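Local coordinates for protein LbaCas13a H328A (C2c2) (Lachnospiraceae bacterium NK4A179, PDB 5WLH) that probably acts as a CRISPR-guided ribonuclease that recognises and cuts RNA, here held as a mutant in complex with its pre-crRNA, at residues 107-112 with 149-154; 122-127 with 139-144; 908-913 with 964-969; 975-980 with 1041-1046. All coordinates share one frame; numbering follows the deposited sequence.

Contact 1: 107-112 with 149-154; sequences LSVDDR and AERLKG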
loop_
_atom_site.group_PDB
_atom_site.type_symbol
_atom_site.label_atom_id
_atom_site.label_comp_id
_atom_site.label_asym_id
_atom_site.label_seq_id
_atom_site.Cartn_x
_atom_site.Cartn_y
_atom_site.Cartn_z
ATOM N N LEU A 107 -15.271 44.034 -12.961
ATOM C CA LEU A 107 -16.646 43.871 -12.519
ATOM C C LEU A 107 -16.960 44.636 -11.238
ATOM O O LEU A 107 -18.136 44.745 -10.874
ATOM C CB LEU A 107 -16.961 42.377 -12.322
ATOM C CG LEU A 107 -16.694 41.466 -13.529
ATOM C CD1 LEU A 107 -17.264 40.060 -13.303
ATOM C CD2 LEU A 107 -17.238 42.065 -14.831
ATOM N N SER A 108 -15.947 45.160 -10.552
ATOM C CA SER A 108 -16.140 45.909 -9.316
ATOM C C SER A 108 -16.163 47.415 -9.551
ATOM O O SER A 108 -16.231 48.187 -8.586
ATOM C CB SER A 108 -15.048 45.546 -8.310
ATOM O OG SER A 108 -13.768 45.832 -8.848
ATOM N N VAL A 109 -16.128 47.836 -10.815
ATOM C CA VAL A 109 -16.060 49.244 -11.172
ATOM C C VAL A 109 -17.229 50.033 -10.569
ATOM O O VAL A 109 -18.308 49.488 -10.289
ATOM C CB VAL A 109 -16.028 49.355 -12.708
ATOM C CG1 VAL A 109 -17.317 48.801 -13.304
ATOM C CG2 VAL A 109 -15.791 50.784 -13.168
ATOM N N ASP A 110 -16.993 51.328 -10.342
ATOM C CA ASP A 110 -18.013 52.234 -9.818
ATOM C C ASP A 110 -18.445 51.806 -8.417
ATOM O O ASP A 110 -19.630 51.631 -8.134
ATOM C CB ASP A 110 -19.207 52.319 -10.772
ATOM C CG ASP A 110 -19.902 53.671 -10.734
ATOM O OD1 ASP A 110 -19.532 54.531 -9.899
ATOM O OD2 ASP A 110 -20.830 53.869 -11.546
ATOM N N ASP A 111 -17.453 51.612 -7.545
ATOM C CA ASP A 111 -17.669 51.306 -6.128
ATOM C C ASP A 111 -18.540 50.062 -5.941
ATOM O O ASP A 111 -19.508 50.067 -5.180
ATOM C CB ASP A 111 -18.266 52.510 -5.388
ATOM C CG ASP A 111 -17.275 53.667 -5.242
ATOM O OD1 ASP A 111 -16.067 53.420 -5.031
ATOM O OD2 ASP A 111 -17.714 54.829 -5.338
ATOM N N ARG A 112 -18.186 48.987 -6.650
ATOM C CA ARG A 112 -18.828 47.674 -6.513
ATOM C C ARG A 112 -20.322 47.710 -6.826
ATOM O O ARG A 112 -21.056 46.807 -6.425
ATOM C CB ARG A 112 -18.616 47.090 -5.110
ATOM C CG ARG A 112 -17.198 47.188 -4.571
ATOM C CD ARG A 112 -16.818 45.951 -3.750
ATOM N NE ARG A 112 -15.562 46.124 -3.019
ATOM C CZ ARG A 112 -15.338 47.027 -2.062
ATOM N NH1 ARG A 112 -16.291 47.867 -1.666
ATOM N NH2 ARG A 112 -14.147 47.083 -1.482
ATOM N N ALA A 149 -27.785 48.757 -18.081
ATOM C CA ALA A 149 -27.639 47.476 -18.764
ATOM C C ALA A 149 -26.722 47.603 -19.971
ATOM O O ALA A 149 -25.886 46.730 -20.219
ATOM C CB ALA A 149 -29.011 46.945 -19.181
ATOM N N GLU A 150 -26.841 48.704 -20.716
ATOM C CA GLU A 150 -25.957 48.918 -21.857
ATOM C C GLU A 150 -24.501 49.040 -21.423
ATOM O O GLU A 150 -23.605 48.504 -22.085
ATOM C CB GLU A 150 -26.390 50.162 -22.634
ATOM C CG GLU A 150 -26.123 50.073 -24.127
ATOM C CD GLU A 150 -26.851 48.910 -24.779
ATOM O OE1 GLU A 150 -28.067 48.756 -24.532
ATOM O OE2 GLU A 150 -26.205 48.147 -25.533
ATOM N N ARG A 151 -24.239 49.743 -20.316
ATOM C CA ARG A 151 -22.868 49.849 -19.826
ATOM C C ARG A 151 -22.332 48.489 -19.388
ATOM O O ARG A 151 -21.212 48.104 -19.744
ATOM C CB ARG A 151 -22.793 50.845 -18.668
ATOM C CG ARG A 151 -21.400 51.029 -18.119
ATOM C CD ARG A 151 -21.432 51.913 -16.877
ATOM N NE ARG A 151 -20.104 52.090 -16.310
ATOM C CZ ARG A 151 -19.870 52.604 -15.109
ATOM N NH1 ARG A 151 -18.623 52.720 -14.676
ATOM N NH2 ARG A 151 -20.883 52.998 -14.344
ATOM N N LEU A 152 -23.116 47.754 -18.601
ATOM C CA LEU A 152 -22.658 46.463 -18.093
ATOM C C LEU A 152 -22.395 45.495 -19.236
ATOM O O LEU A 152 -21.346 44.838 -19.284
ATOM C CB LEU A 152 -23.691 45.893 -17.122
ATOM C CG LEU A 152 -23.975 46.766 -15.901
ATOM C CD1 LEU A 152 -24.656 45.963 -14.776
ATOM C CD2 LEU A 152 -22.690 47.388 -15.407
ATOM N N LYS A 153 -23.334 45.411 -20.182
ATOM C CA LYS A 153 -23.133 44.557 -21.348
ATOM C C LYS A 153 -21.837 44.918 -22.072
ATOM O O LYS A 153 -21.128 44.037 -22.573
ATOM C CB LYS A 153 -24.353 44.671 -22.266
ATOM C CG LYS A 153 -24.232 44.014 -23.625
ATOM C CD LYS A 153 -25.499 44.277 -24.430
ATOM C CE LYS A 153 -25.207 44.353 -25.918
ATOM N NZ LYS A 153 -25.869 43.248 -26.666
ATOM N N GLY A 154 -21.487 46.208 -22.104
ATOM C CA GLY A 154 -20.242 46.599 -22.742
ATOM C C GLY A 154 -19.018 46.171 -21.955
ATOM O O GLY A 154 -17.983 45.829 -22.532
#

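Contact 2: 122-127 with 139-144; sequences AELSYT and FETCGV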
loop_
_atom_site.group_PDB
_atom_site.type_symbol
_atom_site.label_atom_id
_atom_site.label_comp_id
_atom_site.label_asym_id
_atom_site.label_seq_id
_atom_site.Cartn_x
_atom_site.Cartn_y
_atom_site.Cartn_z
ATOM N N ALA A 122 -24.392 35.967 -14.363
ATOM C CA ALA A 122 -23.725 34.672 -14.425
ATOM C C ALA A 122 -24.679 33.545 -14.055
ATOM O O ALA A 122 -24.674 32.484 -14.689
ATOM C CB ALA A 122 -22.513 34.677 -13.502
ATOM N N GLU A 123 -25.505 33.757 -13.029
ATOM C CA GLU A 123 -26.495 32.752 -12.644
ATOM C C GLU A 123 -27.457 32.472 -13.787
ATOM O O GLU A 123 -27.705 31.312 -14.145
ATOM C CB GLU A 123 -27.268 33.217 -11.407
ATOM C CG GLU A 123 -26.421 33.438 -10.173
ATOM C CD GLU A 123 -26.169 32.161 -9.411
ATOM O OE1 GLU A 123 -26.816 31.138 -9.735
ATOM O OE2 GLU A 123 -25.337 32.180 -8.481
ATOM N N LEU A 124 -28.009 33.532 -14.378
ATOM C CA LEU A 124 -28.951 33.349 -15.474
ATOM C C LEU A 124 -28.274 32.788 -16.719
ATOM O O LEU A 124 -28.915 32.059 -17.484
ATOM C CB LEU A 124 -29.647 34.669 -15.797
ATOM C CG LEU A 124 -30.553 35.212 -14.689
ATOM C CD1 LEU A 124 -31.417 36.352 -15.216
ATOM C CD2 LEU A 124 -31.416 34.101 -14.080
ATOM N N SER A 125 -26.996 33.113 -16.945
ATOM C CA SER A 125 -26.274 32.536 -18.078
ATOM C C SER A 125 -26.186 31.021 -17.943
ATOM O O SER A 125 -26.418 30.279 -18.902
ATOM C CB SER A 125 -24.876 33.133 -18.173
ATOM O OG SER A 125 -24.128 32.506 -19.197
ATOM N N TYR A 126 -25.852 30.555 -16.739
ATOM C CA TYR A 126 -25.804 29.124 -16.456
ATOM C C TYR A 126 -27.190 28.495 -16.572
ATOM O O TYR A 126 -27.365 27.468 -17.238
ATOM C CB TYR A 126 -25.217 28.910 -15.059
ATOM C CG TYR A 126 -25.280 27.480 -14.574
ATOM C CD1 TYR A 126 -24.819 26.440 -15.368
ATOM C CD2 TYR A 126 -25.797 27.173 -13.318
ATOM C CE1 TYR A 126 -24.871 25.127 -14.930
ATOM C CE2 TYR A 126 -25.856 25.862 -12.873
ATOM C CZ TYR A 126 -25.391 24.846 -13.682
ATOM O OH TYR A 126 -25.445 23.544 -13.249
ATOM N N THR A 127 -28.191 29.106 -15.930
ATOM C CA THR A 127 -29.550 28.572 -15.989
ATOM C C THR A 127 -30.067 28.516 -17.419
ATOM O O THR A 127 -30.805 27.592 -17.780
ATOM C CB THR A 127 -30.473 29.419 -15.107
ATOM O OG1 THR A 127 -30.031 29.315 -13.751
ATOM C CG2 THR A 127 -31.917 28.933 -15.181
ATOM N N PHE A 139 -29.301 42.381 -19.036
ATOM C CA PHE A 139 -29.124 42.895 -17.682
ATOM C C PHE A 139 -30.404 43.499 -17.106
ATOM O O PHE A 139 -30.507 43.637 -15.881
ATOM C CB PHE A 139 -27.989 43.914 -17.664
ATOM C CG PHE A 139 -26.628 43.293 -17.538
ATOM C CD1 PHE A 139 -26.178 42.827 -16.315
ATOM C CD2 PHE A 139 -25.810 43.154 -18.646
ATOM C CE1 PHE A 139 -24.924 42.253 -16.192
ATOM C CE2 PHE A 139 -24.560 42.581 -18.531
ATOM C CZ PHE A 139 -24.112 42.128 -17.298
ATOM N N GLU A 140 -31.384 43.836 -17.953
ATOM C CA GLU A 140 -32.655 44.361 -17.456
ATOM C C GLU A 140 -33.330 43.397 -16.489
ATOM O O GLU A 140 -34.037 43.829 -15.570
ATOM C CB GLU A 140 -33.589 44.669 -18.627
ATOM C CG GLU A 140 -33.233 45.930 -19.389
ATOM C CD GLU A 140 -32.118 45.719 -20.395
ATOM O OE1 GLU A 140 -31.790 46.685 -21.114
ATOM O OE2 GLU A 140 -31.571 44.594 -20.472
ATOM N N THR A 141 -33.123 42.093 -16.672
ATOM C CA THR A 141 -33.686 41.075 -15.800
ATOM C C THR A 141 -32.751 40.704 -14.648
ATOM O O THR A 141 -32.961 39.680 -13.988
ATOM C CB THR A 141 -34.054 39.836 -16.622
ATOM O OG1 THR A 141 -32.864 39.238 -17.149
ATOM C CG2 THR A 141 -34.963 40.222 -17.782
ATOM N N CYS A 142 -31.721 41.514 -14.397
ATOM C CA CYS A 142 -30.849 41.355 -13.239
ATOM C C CYS A 142 -31.033 42.488 -12.231
ATOM O O CYS A 142 -30.131 42.755 -11.430
ATOM C CB CYS A 142 -29.385 41.257 -13.683
ATOM S SG CYS A 142 -29.043 39.988 -14.956
ATOM N N GLY A 143 -32.184 43.157 -12.262
ATOM C CA GLY A 143 -32.471 44.248 -11.344
ATOM C C GLY A 143 -31.837 45.571 -11.716
ATOM O O GLY A 143 -31.388 46.309 -10.828
ATOM N N VAL A 144 -31.806 45.905 -13.006
ATOM C CA VAL A 144 -31.025 47.029 -13.513
ATOM C C VAL A 144 -31.782 47.691 -14.661
ATOM O O VAL A 144 -32.424 47.013 -15.470
ATOM C CB VAL A 144 -29.615 46.558 -13.950
ATOM C CG1 VAL A 144 -29.026 47.452 -15.032
ATOM C CG2 VAL A 144 -28.684 46.485 -12.744
#

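Contact 3: 908-913 with 964-969; sequences IVSRFL and DAVIDL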
loop_
_atom_site.group_PDB
_atom_site.type_symbol
_atom_site.label_atom_id
_atom_site.label_comp_id
_atom_site.label_asym_id
_atom_site.label_seq_id
_atom_site.Cartn_x
_atom_site.Cartn_y
_atom_site.Cartn_z
ATOM N N ILE A 908 5.979 -16.460 18.659
ATOM C CA ILE A 908 6.703 -17.348 17.753
ATOM C C ILE A 908 6.754 -16.766 16.343
ATOM O O ILE A 908 7.790 -16.828 15.678
ATOM C CB ILE A 908 6.083 -18.756 17.769
ATOM C CG1 ILE A 908 6.271 -19.379 19.159
ATOM C CG2 ILE A 908 6.708 -19.647 16.688
ATOM C CD1 ILE A 908 7.770 -19.505 19.568
ATOM N N VAL A 909 5.647 -16.197 15.855
ATOM C CA VAL A 909 5.669 -15.661 14.494
ATOM C C VAL A 909 6.683 -14.525 14.385
ATOM O O VAL A 909 7.536 -14.529 13.492
ATOM C CB VAL A 909 4.261 -15.227 14.047
ATOM C CG1 VAL A 909 4.335 -14.410 12.747
ATOM C CG2 VAL A 909 3.413 -16.455 13.806
ATOM N N SER A 910 6.632 -13.558 15.308
ATOM C CA SER A 910 7.563 -12.432 15.195
ATOM C C SER A 910 8.993 -12.879 15.455
ATOM O O SER A 910 9.932 -12.350 14.847
ATOM C CB SER A 910 7.183 -11.308 16.158
ATOM O OG SER A 910 7.363 -11.694 17.510
ATOM N N ARG A 911 9.164 -13.882 16.315
ATOM C CA ARG A 911 10.504 -14.302 16.703
ATOM C C ARG A 911 11.254 -14.940 15.543
ATOM O O ARG A 911 12.487 -14.908 15.520
ATOM C CB ARG A 911 10.418 -15.273 17.887
ATOM C CG ARG A 911 11.759 -15.572 18.543
ATOM C CD ARG A 911 12.369 -14.354 19.197
ATOM N NE ARG A 911 13.615 -14.724 19.871
ATOM C CZ ARG A 911 14.818 -14.721 19.295
ATOM N NH1 ARG A 911 14.973 -14.345 18.028
ATOM N NH2 ARG A 911 15.876 -15.091 19.997
ATOM N N PHE A 912 10.537 -15.533 14.585
ATOM C CA PHE A 912 11.163 -16.186 13.443
ATOM C C PHE A 912 11.349 -15.251 12.255
ATOM O O PHE A 912 11.643 -15.721 11.155
ATOM C CB PHE A 912 10.349 -17.413 13.034
ATOM C CG PHE A 912 10.778 -18.649 13.757
ATOM C CD1 PHE A 912 11.867 -19.377 13.309
ATOM C CD2 PHE A 912 10.152 -19.028 14.930
ATOM C CE1 PHE A 912 12.296 -20.484 13.991
ATOM C CE2 PHE A 912 10.575 -20.147 15.625
ATOM C CZ PHE A 912 11.653 -20.873 15.157
ATOM N N LEU A 913 11.195 -13.947 12.455
ATOM C CA LEU A 913 11.415 -12.989 11.379
ATOM C C LEU A 913 12.852 -12.486 11.395
ATOM O O LEU A 913 13.564 -12.622 12.379
ATOM C CB LEU A 913 10.461 -11.806 11.522
ATOM C CG LEU A 913 8.972 -12.120 11.488
ATOM C CD1 LEU A 913 8.182 -10.838 11.745
ATOM C CD2 LEU A 913 8.612 -12.753 10.125
ATOM N N ASP A 964 2.747 -5.643 21.572
ATOM C CA ASP A 964 3.853 -4.741 21.312
ATOM C C ASP A 964 5.117 -5.210 22.012
ATOM O O ASP A 964 6.169 -5.358 21.382
ATOM C CB ASP A 964 3.467 -3.330 21.738
ATOM C CG ASP A 964 4.447 -2.284 21.242
ATOM O OD1 ASP A 964 5.579 -2.229 21.775
ATOM O OD2 ASP A 964 4.103 -1.527 20.301
ATOM N N ALA A 965 5.022 -5.478 23.321
ATOM C CA ALA A 965 6.199 -5.881 24.078
ATOM C C ALA A 965 6.764 -7.188 23.554
ATOM O O ALA A 965 7.981 -7.376 23.520
ATOM C CB ALA A 965 5.838 -6.016 25.557
ATOM N N VAL A 966 5.890 -8.109 23.146
ATOM C CA VAL A 966 6.363 -9.385 22.626
ATOM C C VAL A 966 7.112 -9.181 21.320
ATOM O O VAL A 966 8.213 -9.710 21.126
ATOM C CB VAL A 966 5.189 -10.353 22.438
ATOM C CG1 VAL A 966 5.644 -11.527 21.637
ATOM C CG2 VAL A 966 4.647 -10.808 23.809
ATOM N N ILE A 967 6.505 -8.445 20.387
ATOM C CA ILE A 967 7.178 -8.226 19.110
ATOM C C ILE A 967 8.482 -7.480 19.326
ATOM O O ILE A 967 9.503 -7.804 18.715
ATOM C CB ILE A 967 6.270 -7.477 18.127
ATOM C CG1 ILE A 967 4.984 -8.254 17.875
ATOM C CG2 ILE A 967 7.018 -7.279 16.789
ATOM C CD1 ILE A 967 4.066 -7.567 16.864
ATOM N N ASP A 968 8.460 -6.463 20.195
ATOM C CA ASP A 968 9.666 -5.701 20.504
ATOM C C ASP A 968 10.762 -6.608 21.046
ATOM O O ASP A 968 11.945 -6.445 20.700
ATOM C CB ASP A 968 9.329 -4.591 21.497
ATOM C CG ASP A 968 10.564 -3.849 21.986
ATOM O OD1 ASP A 968 10.993 -2.898 21.309
ATOM O OD2 ASP A 968 11.111 -4.233 23.047
ATOM N N LEU A 969 10.386 -7.586 21.878
ATOM C CA LEU A 969 11.358 -8.567 22.350
ATOM C C LEU A 969 11.968 -9.313 21.174
ATOM O O LEU A 969 13.189 -9.484 21.105
ATOM C CB LEU A 969 10.701 -9.530 23.350
ATOM C CG LEU A 969 11.541 -10.744 23.761
ATOM C CD1 LEU A 969 11.404 -11.055 25.256
ATOM C CD2 LEU A 969 11.177 -11.984 22.926
#

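Contact 4: 975-980 with 1041-1046; sequences GTISSE and IILSKL. With nucleotides of chain B.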
loop_
_atom_site.group_PDB
_atom_site.type_symbol
_atom_site.label_atom_id
_atom_site.label_comp_id
_atom_site.label_asym_id
_atom_site.label_seq_id
_atom_site.Cartn_x
_atom_site.Cartn_y
_atom_site.Cartn_z
ATOM N N GLY A 975 17.984 -9.647 16.241
ATOM C CA GLY A 975 19.225 -9.002 15.866
ATOM C C GLY A 975 20.382 -9.285 16.799
ATOM O O GLY A 975 21.453 -8.685 16.635
ATOM N N THR A 976 20.203 -10.175 17.772
ATOM C CA THR A 976 21.262 -10.491 18.734
ATOM C C THR A 976 21.875 -11.833 18.358
ATOM O O THR A 976 21.400 -12.902 18.753
ATOM C CB THR A 976 20.738 -10.488 20.158
ATOM O OG1 THR A 976 20.131 -9.221 20.417
ATOM C CG2 THR A 976 21.894 -10.694 21.126
ATOM N N ILE A 977 22.949 -11.760 17.599
ATOM C CA ILE A 977 23.654 -12.937 17.119
ATOM C C ILE A 977 24.557 -13.461 18.226
ATOM O O ILE A 977 25.187 -12.683 18.958
ATOM C CB ILE A 977 24.452 -12.587 15.850
ATOM C CG1 ILE A 977 23.502 -12.075 14.771
ATOM C CG2 ILE A 977 25.187 -13.805 15.313
ATOM C CD1 ILE A 977 22.392 -13.050 14.457
ATOM N N SER A 978 24.614 -14.784 18.354
ATOM C CA SER A 978 25.502 -15.418 19.318
ATOM C C SER A 978 26.960 -15.064 19.010
ATOM O O SER A 978 27.316 -14.698 17.891
ATOM C CB SER A 978 25.297 -16.934 19.291
ATOM O OG SER A 978 26.208 -17.598 20.148
ATOM N N SER A 979 27.811 -15.150 20.024
ATOM C CA SER A 979 29.238 -14.994 19.764
ATOM C C SER A 979 29.915 -16.327 19.500
ATOM O O SER A 979 31.122 -16.358 19.240
ATOM C CB SER A 979 29.928 -14.281 20.929
ATOM O OG SER A 979 29.547 -14.846 22.164
ATOM N N GLU A 980 29.165 -17.424 19.560
ATOM C CA GLU A 980 29.695 -18.767 19.369
ATOM C C GLU A 980 29.426 -19.202 17.933
ATOM O O GLU A 980 28.268 -19.397 17.541
ATOM C CB GLU A 980 29.059 -19.739 20.360
ATOM C CG GLU A 980 29.256 -19.376 21.824
ATOM C CD GLU A 980 30.721 -19.354 22.229
ATOM O OE1 GLU A 980 31.520 -20.088 21.606
ATOM O OE2 GLU A 980 31.067 -18.606 23.168
ATOM N N ILE A 1041 26.657 -12.377 7.699
ATOM C CA ILE A 1041 26.688 -13.739 7.174
ATOM C C ILE A 1041 25.682 -14.611 7.914
ATOM O O ILE A 1041 24.927 -15.367 7.299
ATOM C CB ILE A 1041 28.112 -14.318 7.265
ATOM C CG1 ILE A 1041 29.057 -13.553 6.331
ATOM C CG2 ILE A 1041 28.108 -15.810 6.937
ATOM C CD1 ILE A 1041 28.935 -13.918 4.893
ATOM N N ILE A 1042 25.656 -14.519 9.245
ATOM C CA ILE A 1042 24.741 -15.363 10.008
ATOM C C ILE A 1042 23.296 -14.937 9.759
ATOM O O ILE A 1042 22.410 -15.780 9.587
ATOM C CB ILE A 1042 25.101 -15.350 11.507
ATOM C CG1 ILE A 1042 26.272 -16.297 11.788
ATOM C CG2 ILE A 1042 23.941 -15.876 12.339
ATOM C CD1 ILE A 1042 27.589 -15.826 11.310
ATOM N N LEU A 1043 23.040 -13.623 9.699
ATOM C CA LEU A 1043 21.680 -13.167 9.415
ATOM C C LEU A 1043 21.224 -13.629 8.035
ATOM O O LEU A 1043 20.054 -13.973 7.839
ATOM C CB LEU A 1043 21.601 -11.643 9.530
ATOM C CG LEU A 1043 21.677 -11.067 10.943
ATOM C CD1 LEU A 1043 21.749 -9.558 10.868
ATOM C CD2 LEU A 1043 20.487 -11.506 11.815
ATOM N N SER A 1044 22.131 -13.638 7.060
ATOM C CA SER A 1044 21.759 -14.134 5.734
ATOM C C SER A 1044 21.509 -15.641 5.757
ATOM O O SER A 1044 20.666 -16.145 5.006
ATOM C CB SER A 1044 22.844 -13.757 4.725
ATOM O OG SER A 1044 23.849 -14.748 4.683
ATOM N N LYS A 1045 22.198 -16.365 6.641
ATOM C CA LYS A 1045 21.980 -17.805 6.775
ATOM C C LYS A 1045 20.641 -18.109 7.442
ATOM O O LYS A 1045 19.948 -19.055 7.057
ATOM C CB LYS A 1045 23.131 -18.428 7.567
ATOM C CG LYS A 1045 22.862 -19.827 8.129
ATOM C CD LYS A 1045 23.286 -20.913 7.157
ATOM C CE LYS A 1045 23.819 -22.162 7.875
ATOM N NZ LYS A 1045 23.345 -22.301 9.291
ATOM N N LEU A 1046 20.263 -17.333 8.453
ATOM C CA LEU A 1046 19.024 -17.635 9.168
ATOM C C LEU A 1046 17.807 -17.163 8.389
ATOM O O LEU A 1046 16.786 -17.862 8.335
ATOM C CB LEU A 1046 19.022 -16.970 10.542
ATOM C CG LEU A 1046 20.118 -17.366 11.531
ATOM C CD1 LEU A 1046 19.985 -16.561 12.820
ATOM C CD2 LEU A 1046 20.019 -18.840 11.812
ATOM P P A B 36 19.650 -1.238 16.536
ATOM O OP1 A B 36 20.502 -1.675 17.665
ATOM O OP2 A B 36 18.875 0.018 16.617
ATOM O "O5'" A B 36 20.515 -1.145 15.216
ATOM C "C5'" A B 36 21.568 -0.203 15.115
ATOM C "C4'" A B 36 22.803 -0.841 14.541
ATOM O "O4'" A B 36 23.262 -1.911 15.411
ATOM C "C3'" A B 36 22.636 -1.472 13.175
ATOM O "O3'" A B 36 23.934 -1.437 12.583
ATOM C "C2'" A B 36 22.272 -2.914 13.536
ATOM O "O2'" A B 36 22.455 -3.852 12.502
ATOM C "C1'" A B 36 23.215 -3.151 14.712
ATOM N N9 A B 36 22.809 -4.149 15.694
ATOM C C8 A B 36 21.569 -4.409 16.227
ATOM N N7 A B 36 21.594 -5.330 17.163
ATOM C C5 A B 36 22.941 -5.670 17.271
ATOM C C6 A B 36 23.636 -6.584 18.088
ATOM N N6 A B 36 23.038 -7.366 18.994
ATOM N N1 A B 36 24.980 -6.672 17.937
ATOM C C2 A B 36 25.581 -5.892 17.034
ATOM N N3 A B 36 25.033 -4.995 16.216
ATOM C C4 A B 36 23.697 -4.936 16.387
#

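Contact 1: 107-112 with 149-154
The guanidinium of Arg-151 receives Asp-110 at its edge, with OD2 lying close to the guanidinium plane, while Val-109 comes in obliquely, its CG2 3.7 Å from Arg-151 NH1. NH2 of Arg-151 donates to OD2 of Asp-110 over 2.9 Å in a nearly straight bond that is also a salt bridge. The two flat groups are not coplanar: their planes stand 51° apart, and the donor meets OD2 on its anti side, 31° out of the carboxylate plane. The pairing is therefore a single-pronged one rather than the side-by-side, two-bond fit an aspartate can make with an arginine. Reach comes from the arginine. With CG anti to the backbone N (chi1 -179°) and the chain extended from CG to NE, Arg-151 spans the gap from its helix, and Asp-110 crosses its line at about a right angle. Residues Asp-110 to Arg-112 all take left-handed helical backbone angles, making a short turn closed by Arg-112 N to Ser-108 O at 2.9 Å. This surface salt bridge thus joins a left-handed turn to helix 146-155 in the helical region near the N terminus, its nearest atom about 18 Å from the bound RNA. Phe-114, in the loop before helix 115-130, touches both Arg-151 and Leu-152, Val-109 packs on Ile-155, and Leu-107 reaches helix 218-230.

Contact 2: 122-127 with 139-144
Leu-124, on helix 115-130, and Cys-142, in the turn of 139-144, have the nearest CA atoms of the two segments, 8.5 Å apart. That separation is wide enough for side chains to fill, and no hydrogen bond crosses it. The first segment is regular helix; the second opens with a 3-10 turn at 139-140, and Cys-142 N closes on Phe-139 O at 2.9 Å. One branch of one residue does the touching: CD1 of Leu-124 lies 3.8 Å from Thr-141 OG1. The same methyl comes within 4.4 Å of Cys-142 SG. The approach to Thr-141 is oblique, a methyl set beside polar atoms, so the attraction is that of van der Waals contact alone. Thr-141 keeps its hydroxyl between its own backbone N and carbonyl carbon (chi1 66°), where OG1 is bonded back to Ala-138 O, which helps to hold its rotation as the leucine methyl packs against it. Along the helix, Thr-127 OG1 donates to Glu-123 O over 3.1 Å, sharing that carbonyl with Thr-127 N. The whole is a helix covered by the connection that follows it, about 5 Å from the bound RNA at the nearest atoms. Pro-137 adds to the cover over Leu-124, Phe-139 stacks on Tyr-121 of helix 115-130 and reaches helix 146-155, and Tyr-126 packs on Val-233 and Arg-234 of helix 233-244.

Contact 3: 908-913 with 964-969
Ser-910 and Ile-967 bring their backbones unusually near for two packed helices, with CA atoms 5.8 Å apart. The small side chain permits this. Ser-910 CB sits 4.1 Å from both CG1 and CG2 of Ile-967, at the fork of the isoleucine, and Ser-910 OG lies 3.8 Å from Ile-967 CA, against the main chain of the opposing helix. Val-966 completes the flank, its O 4.2 Å from Ser-910 OG, a distance of contact and not of bonding. Helix-helix interfaces often tighten where such a small residue faces a neighbour's backbone, and here the joined pieces are the end of helix 901-911 and the middle of helix 960-974. Ile-908, its CB pointing away from this contact, packs on helix 588-602, which runs straight into an R-X4-H sequence consistent with a HEPN ribonuclease domain. The serine hydroxyl is buried yet satisfied: held between backbone N and carbonyl carbon (chi1 67°), it bonds to Trp-906 O and Tyr-907 O of its own helix and to Ser-970 OG of the other. Just beyond, the helix stops, and Leu-913 N closes on Ser-910 O at 3.1 Å, leading into helix 915-941, whose Met-921 touches both Ser-910 and Leu-913.

Contact 4: 975-980 with 1041-1046
Ile-977 packs on Ile-1042 and Leu-1043 just beyond the point where the protein meets its guide: the loop 975-980 begins beside nucleotide A36 of chain B, part of the bound pre-crRNA, before it lies across helix 1039-1047. Gly-975, the first residue past helix 960-974, brings its O to 3.1 Å from N6 of A36 of chain B, and Thr-976 CA follows at 3.6 Å from the same amino nitrogen. Arg-1039, at the start of helix 1039-1047, hydrogen-bonds to the carbonyl O of Gly-975. Two methyls of Ile-977 then do the packing. CG2, set anti to the backbone N by a chi1 of -59°, meets Ile-1042 CG2 at 3.8 Å. CD1, on the other branch, reaches Leu-1043 CD2 at 3.6 Å, so between them the two methyls span successive positions of the helix, crossing both partners obliquely. With an alanine here both of those methyls are gone, and Ile-1042 and Leu-1043 would probably lose the cover that Ile-977 gives them, opening a gap between loop and helix. Further along, the loop is shaped by an ST turn, in which Ser-978 OG accepts from Glu-980 N at 3.0 Å; Asp-983 holds the same hydroxyl. The chemistry divides accordingly: no polar bond joins the two segments, so dispersion and the burial of hydrocarbon fix the loop to the helix, while the nearby main-chain carbonyl presents a partial negative charge to the adenine amino group, consistent with a polar attraction to the RNA.

In the fold
From the N terminus, the first loop is closed by contact 1, which joins the turn at 109-112 to helix 146-155, and contact 2 is nested within it, returning the connection after helix 115-130 onto that helix. The two touch, with Ala-149 against Phe-139 and Glu-140, so they lie against each other in the same helical region. Contacts 3 and 4 follow in series, on the other side of the chain's centre, about 70 Å or more away between contact centres. Contact 3 ties helix 901-911 to helix 960-974; the loop leaving that latter helix is fastened to helix 1039-1047 by contact 4. Their centres lie about 17 Å apart, and helix 960-974 leads from one to the other.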